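Local coordinates for 450aa long hypothetical fmu protein (Pyrococcus horikoshii, PDB 2YXL) that probably methylates RNA cytosines at carbon 5, using S-adenosyl-L-methionine as methyl donor, and is seen here with the cofactor analogue sinefungin bound, at residues A[156-161]-A[352-357]. Sequence-based numbering, arbitrary orientation.
Sequences LAPSWL and LRWRLR
Pro158 lays its pyrrolidine ring over one face of the Trp354 indole, CD standing 3.8 Å from the centroid of the six-membered ring in a CH-pi contact. Proline suits this place twice over: its CD hydrogens, polarised by the nitrogen, meet the pi cloud, and, having no N-H, it can take the N-cap of helix 159-169 without burying a donor against the indole. Trp354 is held by its other end too, NE1 giving its hydrogen to Lys62 O in helix 47-75.

Beside this CH-pi contact, where the chain leaves helix 147-155 with positive phi, Arg353 NH2 donates to Leu156 O over 3.0 Å in a nearly straight bond (165°). The oxygen lies close to the guanidinium plane, whereas the donor sits above the carbonyl plane. A bend at chi3 (68°) turns the guanidinium into this junction, and Asn181 OD1, Val180 O, Ile346 O and Pro350 O take further hydrogens from it; arginine's fanned donors suit such a cluster.

At the other end, Trp160 brings CZ2 to within 4.0 Å of Leu356 CB, while its NE1 donates to a water at 2.8 Å; an indole offers both apolar surface and N-H. That water donates to Arg353 O and Leu356 O, bridging the indole to the end of helix 352-355. The Leu356 side chain lies about 10 Å from that of the predicted nucleophile Cys390. Together these contacts join the turn between helices 147-155 and 159-169, the latter in the ferredoxin-like region, to helix 352-355 and the turn after it in the Rossmann-like methyltransferase domain, an interdomain interface consistent with the RsmB/NOP family.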
# COMPACT_ATOMS: atom_id res chain seq x y z
N LEU A 156 -3.52 17.11 -6.16
CA LEU A 156 -2.97 16.00 -6.96
C LEU A 156 -3.88 14.77 -6.86
O LEU A 156 -3.43 13.67 -6.53
CB LEU A 156 -1.52 15.67 -6.55
CG LEU A 156 -0.49 16.81 -6.49
CD1 LEU A 156 0.85 16.31 -5.97
CD2 LEU A 156 -0.32 17.52 -7.83
N ALA A 157 -5.16 14.97 -7.14
CA ALA A 157 -6.19 13.94 -6.97
C ALA A 157 -7.37 14.17 -7.92
O ALA A 157 -7.64 15.32 -8.29
CB ALA A 157 -6.67 13.91 -5.52
N PRO A 158 -8.07 13.09 -8.32
CA PRO A 158 -9.24 13.28 -9.19
C PRO A 158 -10.39 13.94 -8.44
O PRO A 158 -10.53 13.77 -7.23
CB PRO A 158 -9.61 11.85 -9.59
CG PRO A 158 -9.08 10.99 -8.50
CD PRO A 158 -7.84 11.67 -8.00
N SER A 159 -11.19 14.70 -9.18
CA SER A 159 -12.28 15.51 -8.61
C SER A 159 -13.28 14.72 -7.77
O SER A 159 -13.74 15.20 -6.73
CB SER A 159 -13.01 16.27 -9.72
OG SER A 159 -13.79 17.32 -9.18
N TRP A 160 -13.60 13.50 -8.20
CA TRP A 160 -14.54 12.64 -7.48
C TRP A 160 -14.02 12.24 -6.10
O TRP A 160 -14.79 12.16 -5.15
CB TRP A 160 -14.90 11.39 -8.30
CG TRP A 160 -13.87 10.28 -8.26
CD1 TRP A 160 -12.85 10.08 -9.16
CD2 TRP A 160 -13.75 9.24 -7.28
NE1 TRP A 160 -12.12 8.97 -8.79
CE2 TRP A 160 -12.65 8.44 -7.64
CE3 TRP A 160 -14.48 8.91 -6.13
CZ2 TRP A 160 -12.24 7.33 -6.90
CZ3 TRP A 160 -14.08 7.80 -5.38
CH2 TRP A 160 -12.97 7.03 -5.77
N LEU A 161 -12.70 12.01 -6.01
CA LEU A 161 -12.07 11.64 -4.75
C LEU A 161 -12.04 12.84 -3.81
O LEU A 161 -12.40 12.71 -2.64
CB LEU A 161 -10.64 11.12 -4.98
CG LEU A 161 -10.11 9.93 -4.17
CD1 LEU A 161 -8.60 10.07 -3.97
CD2 LEU A 161 -10.80 9.72 -2.82
N LEU A 352 -2.73 4.71 -6.55
CA LEU A 352 -4.05 4.16 -6.25
C LEU A 352 -5.17 5.19 -6.35
O LEU A 352 -6.29 4.86 -6.74
CB LEU A 352 -4.08 3.46 -4.89
CG LEU A 352 -3.37 2.10 -4.79
CD1 LEU A 352 -3.56 1.49 -3.42
CD2 LEU A 352 -3.84 1.13 -5.87
N ARG A 353 -4.86 6.44 -6.01
CA ARG A 353 -5.83 7.53 -6.10
C ARG A 353 -6.38 7.70 -7.52
O ARG A 353 -7.50 8.19 -7.70
CB ARG A 353 -5.22 8.85 -5.59
CG ARG A 353 -4.21 9.49 -6.54
CD ARG A 353 -3.49 10.67 -5.91
NE ARG A 353 -2.60 10.26 -4.82
CZ ARG A 353 -1.97 11.11 -4.01
NH1 ARG A 353 -1.18 10.64 -3.05
NH2 ARG A 353 -2.11 12.42 -4.16
N TRP A 354 -5.60 7.28 -8.52
CA TRP A 354 -6.01 7.40 -9.92
C TRP A 354 -6.66 6.12 -10.46
O TRP A 354 -7.46 6.19 -11.40
CB TRP A 354 -4.81 7.81 -10.78
CG TRP A 354 -4.22 9.12 -10.36
CD1 TRP A 354 -3.04 9.31 -9.70
CD2 TRP A 354 -4.81 10.42 -10.52
NE1 TRP A 354 -2.84 10.65 -9.46
CE2 TRP A 354 -3.91 11.35 -9.95
CE3 TRP A 354 -5.99 10.88 -11.10
CZ2 TRP A 354 -4.16 12.72 -9.95
CZ3 TRP A 354 -6.24 12.25 -11.10
CH2 TRP A 354 -5.33 13.15 -10.52
N ARG A 355 -6.32 4.98 -9.88
CA ARG A 355 -6.84 3.69 -10.34
C ARG A 355 -8.17 3.31 -9.69
O ARG A 355 -8.89 2.45 -10.19
CB ARG A 355 -5.80 2.57 -10.13
CG ARG A 355 -4.38 2.91 -10.58
CD ARG A 355 -3.85 1.93 -11.63
NE ARG A 355 -3.92 0.53 -11.20
CZ ARG A 355 -3.64 -0.51 -11.99
NH1 ARG A 355 -3.74 -1.74 -11.50
NH2 ARG A 355 -3.26 -0.34 -13.25
N LEU A 356 -8.49 3.97 -8.57
CA LEU A 356 -9.73 3.71 -7.83
C LEU A 356 -10.99 4.19 -8.55
O LEU A 356 -11.00 5.26 -9.16
CB LEU A 356 -9.67 4.34 -6.44
CG LEU A 356 -9.28 3.41 -5.29
CD1 LEU A 356 -9.28 4.18 -3.98
CD2 LEU A 356 -10.22 2.21 -5.22
N ARG A 357 -12.04 3.38 -8.44
CA ARG A 357 -13.34 3.64 -9.04
C ARG A 357 -14.44 3.61 -7.97
O ARG A 357 -14.19 3.22 -6.83
CB ARG A 357 -13.60 2.60 -10.14
CG ARG A 357 -12.64 2.66 -11.32
CD ARG A 357 -12.69 1.36 -12.12
NE ARG A 357 -14.06 0.99 -12.51
CZ ARG A 357 -14.66 1.39 -13.63
NH1 ARG A 357 -15.90 1.00 -13.89
NH2 ARG A 357 -14.02 2.17 -14.50
O HOH W 1 -9.70 7.64 -9.30